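Local coordinates for nitroreductase family protein (Sphingopyxis sp., PDB 7DP1) that reduces dinitroaniline herbicides as an NADPH-dependent nitroreductase that carries flavin mononucleotide as its cofactor, at residues Gln42-Gly47 with Gln51-Thr56; Glu61-Val66 with Glu176-Tyr181; Gly104-Ala109 with Asn213-Pro218. The protein carries 1 engineered substitution. One frame throughout, in Å; residues are numbered along the deposited sequence.

Interaction 1: residues Gln42-Gly47 with Gln51-Thr56; sequences QRAPSG and QPWQAT. With FMN (flavin mononucleotide), chain D.
Q42 and W53 meet in the first of three hydrogen bonds that join the loop 42-47 to the segment leading into strand 54-59, and Q51 takes part in the other two. The indole NE1 of W53 donates to OE1 of Q42 at 2.8 Å; the acceptor lies in the plane of the ring, but NE1 itself stands above the plane of the amide, 44° out of it. The amide NE2 of Q42 donates to OE1 of Q51 at 2.9 Å in a nearly straight bond, and a water bound to NE2 also reaches the backbone O of Q51 and of W53. With both ends of its amide engaged, Q42 is fixed against a flip; the bend at chi2 (66°) turns its chain toward the indole. The backbone N of V220 of the second subunit also donates to OE1 of Q51. At the other end of the contact, the backbone N of Q51 donates to OG of S46 at 2.8 Å.

Apolar packing fills in between. CH2 of W53 lies 3.9 Å from CB of A44, and its CZ3 lies 3.7 Å from CB of S46.

P45, S46 and G47 line a flavin mononucleotide pocket at the subunit interface, where the second subunit supplies most of the hydrogen bonds; P45 CB is 3.3 Å from the flavin O3'. The contact bridges helix 31-41 and strand 54-59, with W53 stacked on W157 of helix 148-167 and packed on L140 of strand 136-143.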
loop_
_atom_site.group_PDB
_atom_site.type_symbol
_atom_site.label_atom_id
_atom_site.label_comp_id
_atom_site.label_asym_id
_atom_site.label_seq_id
_atom_site.Cartn_x
_atom_site.Cartn_y
_atom_site.Cartn_z
ATOM N N GLN A 42 5.060 11.668 1.526
ATOM C CA GLN A 42 5.130 11.470 2.967
ATOM C C GLN A 42 3.753 11.735 3.592
ATOM O O GLN A 42 3.501 11.331 4.721
ATOM C CB GLN A 42 6.196 12.375 3.593
ATOM C CG GLN A 42 6.640 11.964 5.017
ATOM C CD GLN A 42 7.384 10.614 5.054
ATOM O OE1 GLN A 42 7.923 10.146 4.032
ATOM N NE2 GLN A 42 7.417 9.984 6.240
ATOM N N ARG A 43 2.855 12.389 2.854
ATOM C CA ARG A 43 1.493 12.608 3.379
ATOM C C ARG A 43 0.660 11.343 3.341
ATOM O O ARG A 43 -0.514 11.356 3.702
ATOM C CB ARG A 43 0.755 13.700 2.598
ATOM C CG ARG A 43 1.471 15.067 2.614
ATOM C CD ARG A 43 1.782 15.550 4.030
ATOM N NE ARG A 43 0.604 15.555 4.894
ATOM C CZ ARG A 43 0.570 16.077 6.113
ATOM N NH1 ARG A 43 1.633 16.713 6.589
ATOM N NH2 ARG A 43 -0.546 16.012 6.836
ATOM N N ALA A 44 1.255 10.245 2.901
ATOM C CA ALA A 44 0.562 8.966 2.983
ATOM C C ALA A 44 0.225 8.665 4.434
ATOM O O ALA A 44 0.966 9.058 5.353
ATOM C CB ALA A 44 1.419 7.821 2.381
ATOM N N PRO A 45 -0.922 8.001 4.655
ATOM C CA PRO A 45 -1.263 7.649 6.035
ATOM C C PRO A 45 -0.517 6.414 6.474
ATOM O O PRO A 45 0.056 5.681 5.655
ATOM C CB PRO A 45 -2.775 7.379 5.965
ATOM C CG PRO A 45 -2.934 6.770 4.607
ATOM C CD PRO A 45 -1.908 7.475 3.698
ATOM N N SER A 46 -0.551 6.152 7.774
ATOM C CA SER A 46 0.065 4.949 8.290
ATOM C C SER A 46 -0.530 4.702 9.653
ATOM O O SER A 46 -0.923 5.650 10.332
ATOM C CB SER A 46 1.584 5.109 8.352
ATOM O OG SER A 46 1.944 6.185 9.206
ATOM N N GLY A 47 -0.622 3.441 10.050
ATOM C CA GLY A 47 -1.109 3.124 11.386
ATOM C C GLY A 47 -0.313 3.864 12.430
ATOM O O GLY A 47 0.928 3.824 12.421
ATOM N N GLN A 51 4.644 5.976 9.971
ATOM C CA GLN A 51 5.449 6.245 8.779
ATOM C C GLN A 51 6.650 5.278 8.671
ATOM O O GLN A 51 7.796 5.711 8.645
ATOM C CB GLN A 51 5.969 7.696 8.787
ATOM C CG GLN A 51 4.858 8.756 8.816
ATOM C CD GLN A 51 5.354 10.092 9.330
ATOM O OE1 GLN A 51 5.974 10.875 8.596
ATOM N NE2 GLN A 51 5.136 10.339 10.614
ATOM N N PRO A 52 6.382 3.972 8.619
ATOM C CA PRO A 52 7.476 2.995 8.768
ATOM C C PRO A 52 8.396 2.859 7.545
ATOM O O PRO A 52 9.425 2.189 7.659
ATOM C CB PRO A 52 6.725 1.687 9.053
ATOM C CG PRO A 52 5.399 1.859 8.293
ATOM C CD PRO A 52 5.069 3.333 8.401
ATOM N N TRP A 53 8.051 3.480 6.416
ATOM C CA TRP A 53 8.851 3.370 5.204
ATOM C C TRP A 53 10.207 4.086 5.256
ATOM O O TRP A 53 10.328 5.201 5.764
ATOM C CB TRP A 53 8.064 3.883 3.991
ATOM C CG TRP A 53 7.434 5.218 4.147
ATOM C CD1 TRP A 53 7.995 6.435 3.874
ATOM C CD2 TRP A 53 6.099 5.485 4.605
ATOM N NE1 TRP A 53 7.096 7.438 4.138
ATOM C CE2 TRP A 53 5.927 6.882 4.591
ATOM C CE3 TRP A 53 5.031 4.671 5.023
ATOM C CZ2 TRP A 53 4.732 7.495 4.994
ATOM C CZ3 TRP A 53 3.833 5.279 5.405
ATOM C CH2 TRP A 53 3.698 6.679 5.391
ATOM N N GLN A 54 11.216 3.439 4.697
ATOM C CA GLN A 54 12.545 4.056 4.545
ATOM C C GLN A 54 13.049 3.740 3.153
ATOM O O GLN A 54 12.841 2.638 2.658
ATOM C CB GLN A 54 13.531 3.541 5.595
ATOM C CG GLN A 54 13.307 4.100 6.985
ATOM C CD GLN A 54 14.219 3.464 8.019
ATOM O OE1 GLN A 54 13.816 2.568 8.760
ATOM N NE2 GLN A 54 15.463 3.909 8.053
ATOM N N ALA A 55 13.730 4.678 2.519
ATOM C CA ALA A 55 14.150 4.421 1.154
ATOM C C ALA A 55 15.572 4.841 0.901
ATOM O O ALA A 55 16.005 5.899 1.338
ATOM C CB ALA A 55 13.226 5.120 0.169
ATOM N N THR A 56 16.287 3.996 0.171
ATOM C CA THR A 56 17.600 4.332 -0.327
ATOM C C THR A 56 17.541 4.487 -1.846
ATOM O O THR A 56 17.316 3.522 -2.580
ATOM C CB THR A 56 18.622 3.275 0.073
ATOM O OG1 THR A 56 18.665 3.223 1.504
ATOM C CG2 THR A 56 20.021 3.624 -0.474
HETATM N N1 FMN D . -6.984 6.144 13.020
HETATM C C2 FMN D . -7.841 5.935 14.070
HETATM O O2 FMN D . -8.276 6.905 14.679
HETATM N N3 FMN D . -8.223 4.656 14.427
HETATM C C4 FMN D . -7.763 3.554 13.739
HETATM O O4 FMN D . -8.143 2.422 14.089
HETATM C C4A FMN D . -6.881 3.765 12.671
HETATM N N5 FMN D . -6.373 2.713 11.944
HETATM C C5A FMN D . -5.538 2.940 10.870
HETATM C C6 FMN D . -5.059 1.865 10.144
HETATM C C7 FMN D . -4.211 2.086 9.065
HETATM C C7M FMN D . -3.718 0.917 8.271
HETATM C C8 FMN D . -3.836 3.377 8.714
HETATM C C8M FMN D . -2.953 3.612 7.517
HETATM C C9 FMN D . -4.316 4.453 9.444
HETATM C C9A FMN D . -5.175 4.234 10.519
HETATM N N10 FMN D . -5.661 5.294 11.266
HETATM C C10 FMN D . -6.506 5.061 12.321
HETATM C "C1'" FMN D . -5.316 6.720 10.932
HETATM C "C2'" FMN D . -3.897 7.096 11.347
HETATM O "O2'" FMN D . -3.843 7.383 12.723
HETATM C "C3'" FMN D . -3.498 8.321 10.523
HETATM O "O3'" FMN D . -3.434 7.972 9.157
HETATM C "C4'" FMN D . -2.169 8.946 10.937
HETATM O "O4'" FMN D . -2.333 9.466 12.244
HETATM C "C5'" FMN D . -1.889 10.107 9.982
HETATM O "O5'" FMN D . -2.984 11.026 10.013
HETATM P P FMN D . -3.761 11.449 8.653
HETATM O O1P FMN D . -4.950 12.282 9.101
HETATM O O2P FMN D . -2.914 12.266 7.717
HETATM O O3P FMN D . -4.118 10.184 7.917
HETATM O O HOH W 1 9.038 7.559 7.106
#

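Interaction 2: residues Glu61-Val66 with Glu176-Tyr181; sequences ERWQAV and ECWAMY. With FMN (flavin mononucleotide), chain C.
E176 N gives the shortest polar bond here, 2.7 Å to N5 of the flavin mononucleotide, and C177 N follows with one of 3.1 Å to the flavin O4. C177 opens the 3-10 segment 177-180, and E176 comes just before it. W178, the next residue, puts its indole on the side remote from the flavin, against W63 and V66 of helix 60-74.

Across the contact everything is apolar. CH2 of W63 comes within 3.6 Å of CZ2 of W178, and that CZ2 lies at the edge of the W63 ring, in its plane. The two six-membered rings are turned 63° apart with centroids 5.7 Å from each other, an oblique pairing that is neither a stack nor a T. W63 reaches across because its CG stands anti to the backbone N (chi1 169°), and one helical turn on, CG1 of V66 touches CZ3 of W178 at 4.2 Å. On W178 itself, SG of C177 sits over one face, toward the rim.

The two indole N-H groups bond outside the contact, NE1 of W63 to A134 O and NE1 of W178 to Q175 OE1. F139 and Y129 meet W178 edge to face, which completes a buried aromatic cluster. Chemically, the side-chain contact is apolar, while the backbone N-H groups of E176 and C177 are used on the flavin; the bond to N5 probably polarises the ring atom that accepts hydride in flavoenzymes.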
loop_
_atom_site.group_PDB
_atom_site.type_symbol
_atom_site.label_atom_id
_atom_site.label_comp_id
_atom_site.label_asym_id
_atom_site.label_seq_id
_atom_site.Cartn_x
_atom_site.Cartn_y
_atom_site.Cartn_z
ATOM N N GLU A 61 27.011 5.410 -10.522
ATOM C CA GLU A 61 27.998 4.389 -10.152
ATOM C C GLU A 61 27.537 3.467 -9.018
ATOM O O GLU A 61 27.850 2.269 -9.014
ATOM C CB GLU A 61 29.310 5.080 -9.754
ATOM C CG GLU A 61 30.047 4.475 -8.555
ATOM C CD GLU A 61 30.607 3.077 -8.803
ATOM O OE1 GLU A 61 30.700 2.657 -9.979
ATOM O OE2 GLU A 61 30.941 2.394 -7.809
ATOM N N ARG A 62 26.831 4.034 -8.045
ATOM C CA ARG A 62 26.302 3.260 -6.924
ATOM C C ARG A 62 25.276 2.253 -7.417
ATOM O O ARG A 62 25.306 1.071 -7.070
ATOM C CB ARG A 62 25.666 4.187 -5.895
ATOM C CG ARG A 62 26.662 5.174 -5.293
ATOM C CD ARG A 62 27.685 4.468 -4.426
ATOM N NE ARG A 62 27.029 3.584 -3.475
ATOM C CZ ARG A 62 27.113 2.261 -3.509
ATOM N NH1 ARG A 62 27.837 1.663 -4.449
ATOM N NH2 ARG A 62 26.470 1.540 -2.603
ATOM N N TRP A 63 24.370 2.751 -8.243
ATOM C CA TRP A 63 23.344 1.946 -8.869
ATOM C C TRP A 63 24.042 0.881 -9.733
ATOM O O TRP A 63 23.547 -0.235 -9.877
ATOM C CB TRP A 63 22.398 2.867 -9.647
ATOM C CG TRP A 63 21.385 2.281 -10.593
ATOM C CD1 TRP A 63 20.962 2.853 -11.762
ATOM C CD2 TRP A 63 20.650 1.051 -10.466
ATOM N NE1 TRP A 63 20.023 2.059 -12.370
ATOM C CE2 TRP A 63 19.816 0.945 -11.602
ATOM C CE3 TRP A 63 20.625 0.028 -9.521
ATOM C CZ2 TRP A 63 18.968 -0.144 -11.811
ATOM C CZ3 TRP A 63 19.793 -1.055 -9.735
ATOM C CH2 TRP A 63 18.979 -1.134 -10.873
ATOM N N GLN A 64 25.218 1.204 -10.267
ATOM C CA GLN A 64 25.972 0.192 -11.021
ATOM C C GLN A 64 26.612 -0.866 -10.120
ATOM O O GLN A 64 26.709 -2.032 -10.504
ATOM C CB GLN A 64 27.081 0.849 -11.860
ATOM C CG GLN A 64 26.753 0.983 -13.328
ATOM C CD GLN A 64 26.540 -0.359 -13.989
ATOM O OE1 GLN A 64 27.246 -1.324 -13.700
ATOM N NE2 GLN A 64 25.558 -0.430 -14.880
ATOM N N ALA A 65 27.066 -0.466 -8.937
ATOM C CA ALA A 65 27.632 -1.413 -7.979
ATOM C C ALA A 65 26.577 -2.438 -7.521
ATOM O O ALA A 65 26.843 -3.644 -7.485
ATOM C CB ALA A 65 28.228 -0.680 -6.792
ATOM N N VAL A 66 25.388 -1.964 -7.168
ATOM C CA VAL A 66 24.321 -2.880 -6.760
ATOM C C VAL A 66 24.067 -3.890 -7.865
ATOM O O VAL A 66 23.936 -5.082 -7.600
ATOM C CB VAL A 66 23.000 -2.140 -6.419
ATOM C CG1 VAL A 66 21.904 -3.125 -6.001
ATOM C CG2 VAL A 66 23.243 -1.099 -5.348
ATOM N N GLU A 176 9.920 -6.658 -6.829
ATOM C CA GLU A 176 10.234 -7.512 -5.689
ATOM C C GLU A 176 11.415 -8.422 -5.979
ATOM O O GLU A 176 11.911 -9.119 -5.089
ATOM C CB GLU A 176 9.028 -8.355 -5.310
ATOM C CG GLU A 176 8.294 -7.835 -4.121
ATOM C CD GLU A 176 6.830 -8.241 -4.139
ATOM O OE1 GLU A 176 6.436 -9.051 -5.011
ATOM O OE2 GLU A 176 6.085 -7.739 -3.277
ATOM N N CYS A 177 11.853 -8.440 -7.232
ATOM C CA CYS A 177 12.935 -9.342 -7.629
ATOM C C CYS A 177 14.215 -9.116 -6.808
ATOM O O CYS A 177 14.984 -10.047 -6.571
ATOM C CB CYS A 177 13.234 -9.175 -9.122
ATOM S SG CYS A 177 13.715 -7.490 -9.576
ATOM N N TRP A 178 14.417 -7.881 -6.353
ATOM C CA TRP A 178 15.595 -7.528 -5.556
ATOM C C TRP A 178 15.599 -8.221 -4.191
ATOM O O TRP A 178 16.661 -8.473 -3.608
ATOM C CB TRP A 178 15.672 -5.998 -5.384
ATOM C CG TRP A 178 15.842 -5.301 -6.724
ATOM C CD1 TRP A 178 14.871 -4.659 -7.443
ATOM C CD2 TRP A 178 17.035 -5.244 -7.522
ATOM N NE1 TRP A 178 15.392 -4.197 -8.627
ATOM C CE2 TRP A 178 16.720 -4.539 -8.697
ATOM C CE3 TRP A 178 18.347 -5.706 -7.341
ATOM C CZ2 TRP A 178 17.665 -4.277 -9.691
ATOM C CZ3 TRP A 178 19.291 -5.455 -8.337
ATOM C CH2 TRP A 178 18.945 -4.746 -9.493
ATOM N N ALA A 179 14.413 -8.536 -3.677
ATOM C CA ALA A 179 14.332 -9.222 -2.397
ATOM C C ALA A 179 14.870 -10.654 -2.490
ATOM O O ALA A 179 15.141 -11.275 -1.466
ATOM C CB ALA A 179 12.870 -9.217 -1.871
ATOM N N MET A 180 15.032 -11.171 -3.708
ATOM C CA MET A 180 15.720 -12.458 -3.933
ATOM C C MET A 180 17.182 -12.457 -3.507
ATOM O O MET A 180 17.771 -13.517 -3.316
ATOM C CB MET A 180 15.632 -12.874 -5.402
ATOM C CG MET A 180 14.252 -13.365 -5.819
ATOM S SD MET A 180 13.963 -15.045 -5.216
ATOM C CE MET A 180 13.236 -14.744 -3.605
ATOM N N TYR A 181 17.775 -11.273 -3.404
ATOM C CA TYR A 181 19.181 -11.152 -3.003
ATOM C C TYR A 181 19.309 -10.051 -1.965
ATOM O O TYR A 181 20.246 -9.252 -2.034
ATOM C CB TYR A 181 20.096 -10.832 -4.195
ATOM C CG TYR A 181 19.955 -11.796 -5.331
ATOM C CD1 TYR A 181 20.595 -13.033 -5.297
ATOM C CD2 TYR A 181 19.161 -11.489 -6.429
ATOM C CE1 TYR A 181 20.457 -13.930 -6.322
ATOM C CE2 TYR A 181 19.019 -12.387 -7.469
ATOM C CZ TYR A 181 19.669 -13.608 -7.408
ATOM O OH TYR A 181 19.536 -14.512 -8.436
HETATM N N1 FMN C . 7.081 -6.570 -12.123
HETATM C C2 FMN C . 8.213 -7.180 -12.622
HETATM O O2 FMN C . 8.350 -7.340 -13.829
HETATM N N3 FMN C . 9.206 -7.621 -11.778
HETATM C C4 FMN C . 9.091 -7.459 -10.418
HETATM O O4 FMN C . 10.010 -7.851 -9.676
HETATM C C4A FMN C . 7.939 -6.855 -9.914
HETATM N N5 FMN C . 7.781 -6.683 -8.557
HETATM C C5A FMN C . 6.657 -6.066 -8.043
HETATM C C6 FMN C . 6.549 -5.902 -6.665
HETATM C C7 FMN C . 5.431 -5.292 -6.128
HETATM C C7M FMN C . 5.295 -5.093 -4.650
HETATM C C8 FMN C . 4.420 -4.843 -6.964
HETATM C C8M FMN C . 3.241 -4.169 -6.324
HETATM C C9 FMN C . 4.520 -5.006 -8.348
HETATM C C9A FMN C . 5.645 -5.625 -8.897
HETATM N N10 FMN C . 5.793 -5.811 -10.263
HETATM C C10 FMN C . 6.932 -6.421 -10.767
HETATM C "C1'" FMN C . 4.756 -5.333 -11.229
HETATM C "C2'" FMN C . 3.506 -6.204 -11.322
HETATM O "O2'" FMN C . 3.769 -7.315 -12.140
HETATM C "C3'" FMN C . 2.399 -5.365 -11.951
HETATM O "O3'" FMN C . 2.022 -4.403 -10.988
HETATM C "C4'" FMN C . 1.152 -6.158 -12.331
HETATM O "O4'" FMN C . 1.378 -7.103 -13.362
HETATM C "C5'" FMN C . 0.123 -5.176 -12.837
HETATM O "O5'" FMN C . 0.665 -4.535 -13.966
HETATM P P FMN C . 0.647 -2.927 -13.969
HETATM O O1P FMN C . 1.480 -2.441 -15.121
HETATM O O2P FMN C . -0.790 -2.450 -14.094
HETATM O O3P FMN C . 1.213 -2.436 -12.649
#

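Interaction 3: residues Gly104-Ala109 with Asn213-Pro218; sequences GEALYA and NRWPVP. With FMN (flavin mononucleotide), chain C.
A106 and L107 pack on W215 in a partly buried, apolar helix-to-loop contact, with no hydrogen bond between the two pieces. It belongs to the FMN-binding nitroreductase fold and joins the end of helix 96-109 to the loop that runs between strands 195-204 and 226-229, beside the phosphate end of the cofactor.

W215 is the main body of the contact. Its six-membered ring receives CB of A106, which lies 3.3 Å from CE3, a close approach. Farther along the indole, CB of L107 is 4.0 Å from CZ2, and the backbone of the helix covers one face: A106 O stands 3.8 Å above the ring plane, offset toward the rim, with L107 N beside it. The opposite face is taken by CG2 of V217, 3.5 Å above the plane, and CD of P218 comes up in plane at an edge. W215 therefore lies between the helix on one side and its own loop on the other. Its CG sits between the backbone N and the carbonyl carbon (chi1 55°), and the ring is turned from there toward the helix.

R19 adds a cation-pi contact to W215 and also bonds to its backbone O, while NE1 makes a weak bond to V212 O. The loop then continues to the cofactor, which V217 reaches by packing: its CG1 lies 3.4 Å from O5' of the flavin mononucleotide.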
loop_
_atom_site.group_PDB
_atom_site.type_symbol
_atom_site.label_atom_id
_atom_site.label_comp_id
_atom_site.label_asym_id
_atom_site.label_seq_id
_atom_site.Cartn_x
_atom_site.Cartn_y
_atom_site.Cartn_z
ATOM N N GLY A 104 1.600 -12.486 -17.269
ATOM C CA GLY A 104 2.820 -13.067 -17.795
ATOM C C GLY A 104 2.678 -13.278 -19.290
ATOM O O GLY A 104 3.628 -13.080 -20.038
ATOM N N GLU A 105 1.477 -13.656 -19.729
ATOM C CA GLU A 105 1.221 -13.871 -21.155
ATOM C C GLU A 105 1.400 -12.598 -21.952
ATOM O O GLU A 105 2.154 -12.559 -22.929
ATOM C CB GLU A 105 -0.213 -14.363 -21.396
ATOM C CG GLU A 105 -0.586 -15.671 -20.756
ATOM C CD GLU A 105 -1.765 -16.339 -21.434
ATOM O OE1 GLU A 105 -1.882 -16.239 -22.674
ATOM O OE2 GLU A 105 -2.563 -16.981 -20.725
ATOM N N ALA A 106 0.687 -11.563 -21.520
ATOM C CA ALA A 106 0.658 -10.291 -22.224
ATOM C C ALA A 106 2.012 -9.580 -22.254
ATOM O O ALA A 106 2.363 -8.946 -23.255
ATOM C CB ALA A 106 -0.391 -9.404 -21.603
ATOM N N LEU A 107 2.782 -9.726 -21.178
ATOM C CA LEU A 107 4.111 -9.119 -21.081
ATOM C C LEU A 107 5.095 -9.670 -22.109
ATOM O O LEU A 107 5.845 -8.916 -22.725
ATOM C CB LEU A 107 4.685 -9.318 -19.675
ATOM C CG LEU A 107 6.157 -8.942 -19.451
ATOM C CD1 LEU A 107 6.419 -7.513 -19.858
ATOM C CD2 LEU A 107 6.570 -9.157 -17.994
ATOM N N TYR A 108 5.073 -10.979 -22.314
ATOM C CA TYR A 108 5.992 -11.599 -23.259
ATOM C C TYR A 108 5.452 -11.621 -24.674
ATOM O O TYR A 108 6.226 -11.567 -25.630
ATOM C CB TYR A 108 6.352 -13.015 -22.817
ATOM C CG TYR A 108 7.423 -13.051 -21.761
ATOM C CD1 TYR A 108 7.645 -11.966 -20.927
ATOM C CD2 TYR A 108 8.242 -14.154 -21.631
ATOM C CE1 TYR A 108 8.639 -11.992 -19.970
ATOM C CE2 TYR A 108 9.235 -14.191 -20.684
ATOM C CZ TYR A 108 9.435 -13.113 -19.856
ATOM O OH TYR A 108 10.430 -13.153 -18.908
ATOM N N ALA A 109 4.129 -11.704 -24.799
ATOM C CA ALA A 109 3.479 -11.677 -26.102
ATOM C C ALA A 109 3.890 -10.418 -26.852
ATOM O O ALA A 109 4.091 -10.444 -28.069
ATOM C CB ALA A 109 1.972 -11.744 -25.957
ATOM N N ASN A 213 5.582 -1.737 -23.166
ATOM C CA ASN A 213 4.854 -0.694 -22.437
ATOM C C ASN A 213 3.455 -0.318 -22.928
ATOM O O ASN A 213 2.861 0.611 -22.385
ATOM C CB ASN A 213 5.673 0.599 -22.429
ATOM C CG ASN A 213 6.955 0.478 -21.640
ATOM O OD1 ASN A 213 7.059 -0.328 -20.718
ATOM N ND2 ASN A 213 7.942 1.293 -21.991
ATOM N N ARG A 214 2.902 -1.018 -23.914
ATOM C CA ARG A 214 1.661 -0.522 -24.510
ATOM C C ARG A 214 0.491 -1.506 -24.520
ATOM O O ARG A 214 -0.650 -1.116 -24.786
ATOM C CB ARG A 214 1.922 -0.072 -25.954
ATOM C CG ARG A 214 2.990 1.002 -26.123
ATOM C CD ARG A 214 2.945 1.554 -27.551
ATOM N NE ARG A 214 1.667 2.220 -27.785
ATOM C CZ ARG A 214 1.091 2.364 -28.971
ATOM N NH1 ARG A 214 1.662 1.864 -30.060
ATOM N NH2 ARG A 214 -0.072 2.995 -29.065
ATOM N N TRP A 215 0.760 -2.764 -24.193
ATOM C CA TRP A 215 -0.303 -3.756 -24.095
ATOM C C TRP A 215 -1.217 -3.453 -22.908
ATOM O O TRP A 215 -0.762 -2.982 -21.868
ATOM C CB TRP A 215 0.292 -5.165 -23.984
ATOM C CG TRP A 215 1.271 -5.309 -22.851
ATOM C CD1 TRP A 215 2.601 -4.998 -22.877
ATOM C CD2 TRP A 215 0.991 -5.761 -21.519
ATOM N NE1 TRP A 215 3.173 -5.252 -21.652
ATOM C CE2 TRP A 215 2.206 -5.712 -20.798
ATOM C CE3 TRP A 215 -0.163 -6.203 -20.868
ATOM C CZ2 TRP A 215 2.300 -6.092 -19.459
ATOM C CZ3 TRP A 215 -0.069 -6.588 -19.536
ATOM C CH2 TRP A 215 1.156 -6.523 -18.846
ATOM N N PRO A 216 -2.524 -3.703 -23.072
ATOM C CA PRO A 216 -3.494 -3.430 -22.012
ATOM C C PRO A 216 -3.332 -4.429 -20.881
ATOM O O PRO A 216 -3.234 -5.631 -21.133
ATOM C CB PRO A 216 -4.841 -3.590 -22.716
ATOM C CG PRO A 216 -4.561 -4.547 -23.810
ATOM C CD PRO A 216 -3.155 -4.315 -24.250
ATOM N N VAL A 217 -3.256 -3.925 -19.655
ATOM C CA VAL A 217 -3.010 -4.769 -18.496
ATOM C C VAL A 217 -4.304 -5.159 -17.809
ATOM O O VAL A 217 -5.030 -4.301 -17.305
ATOM C CB VAL A 217 -2.104 -4.060 -17.486
ATOM C CG1 VAL A 217 -1.669 -5.033 -16.401
ATOM C CG2 VAL A 217 -0.899 -3.454 -18.205
ATOM N N PRO A 218 -4.560 -6.465 -17.726
ATOM C CA PRO A 218 -5.831 -6.990 -17.210
ATOM C C PRO A 218 -6.033 -6.800 -15.713
ATOM O O PRO A 218 -5.073 -6.764 -14.955
ATOM C CB PRO A 218 -5.755 -8.483 -17.556
ATOM C CG PRO A 218 -4.299 -8.780 -17.685
ATOM C CD PRO A 218 -3.647 -7.526 -18.185
HETATM N N1 FMN C . 7.081 -6.570 -12.123
HETATM C C2 FMN C . 8.213 -7.180 -12.622
HETATM O O2 FMN C . 8.350 -7.340 -13.829
HETATM N N3 FMN C . 9.206 -7.621 -11.778
HETATM C C4 FMN C . 9.091 -7.459 -10.418
HETATM O O4 FMN C . 10.010 -7.851 -9.676
HETATM C C4A FMN C . 7.939 -6.855 -9.914
HETATM N N5 FMN C . 7.781 -6.683 -8.557
HETATM C C5A FMN C . 6.657 -6.066 -8.043
HETATM C C6 FMN C . 6.549 -5.902 -6.665
HETATM C C7 FMN C . 5.431 -5.292 -6.128
HETATM C C7M FMN C . 5.295 -5.093 -4.650
HETATM C C8 FMN C . 4.420 -4.843 -6.964
HETATM C C8M FMN C . 3.241 -4.169 -6.324
HETATM C C9 FMN C . 4.520 -5.006 -8.348
HETATM C C9A FMN C . 5.645 -5.625 -8.897
HETATM N N10 FMN C . 5.793 -5.811 -10.263
HETATM C C10 FMN C . 6.932 -6.421 -10.767
HETATM C "C1'" FMN C . 4.756 -5.333 -11.229
HETATM C "C2'" FMN C . 3.506 -6.204 -11.322
HETATM O "O2'" FMN C . 3.769 -7.315 -12.140
HETATM C "C3'" FMN C . 2.399 -5.365 -11.951
HETATM O "O3'" FMN C . 2.022 -4.403 -10.988
HETATM C "C4'" FMN C . 1.152 -6.158 -12.331
HETATM O "O4'" FMN C . 1.378 -7.103 -13.362
HETATM C "C5'" FMN C . 0.123 -5.176 -12.837
HETATM O "O5'" FMN C . 0.665 -4.535 -13.966
HETATM P P FMN C . 0.647 -2.927 -13.969
HETATM O O1P FMN C . 1.480 -2.441 -15.121
HETATM O O2P FMN C . -0.790 -2.450 -14.094
HETATM O O3P FMN C . 1.213 -2.436 -12.649
#

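Interactions 1 and 2 are buried, whereas interaction 3 is only partly so and lies on the far side of the chain's centre from interaction 1. Interaction 1 is mainly polar, with amides, a serine and a water fixing a loop between helix 31-41 and strand 54-59; the other two rely on tryptophan packing. Strand 54-59 runs straight into helix 60-74, so interactions 1 and 2 follow each other along the chain, while the segments of interactions 2 and 3 alternate. Those two share one flavin, gripped by backbone N-H groups in interaction 2 but only touched near its phosphate in interaction 3. Interaction 1 borders the other flavin.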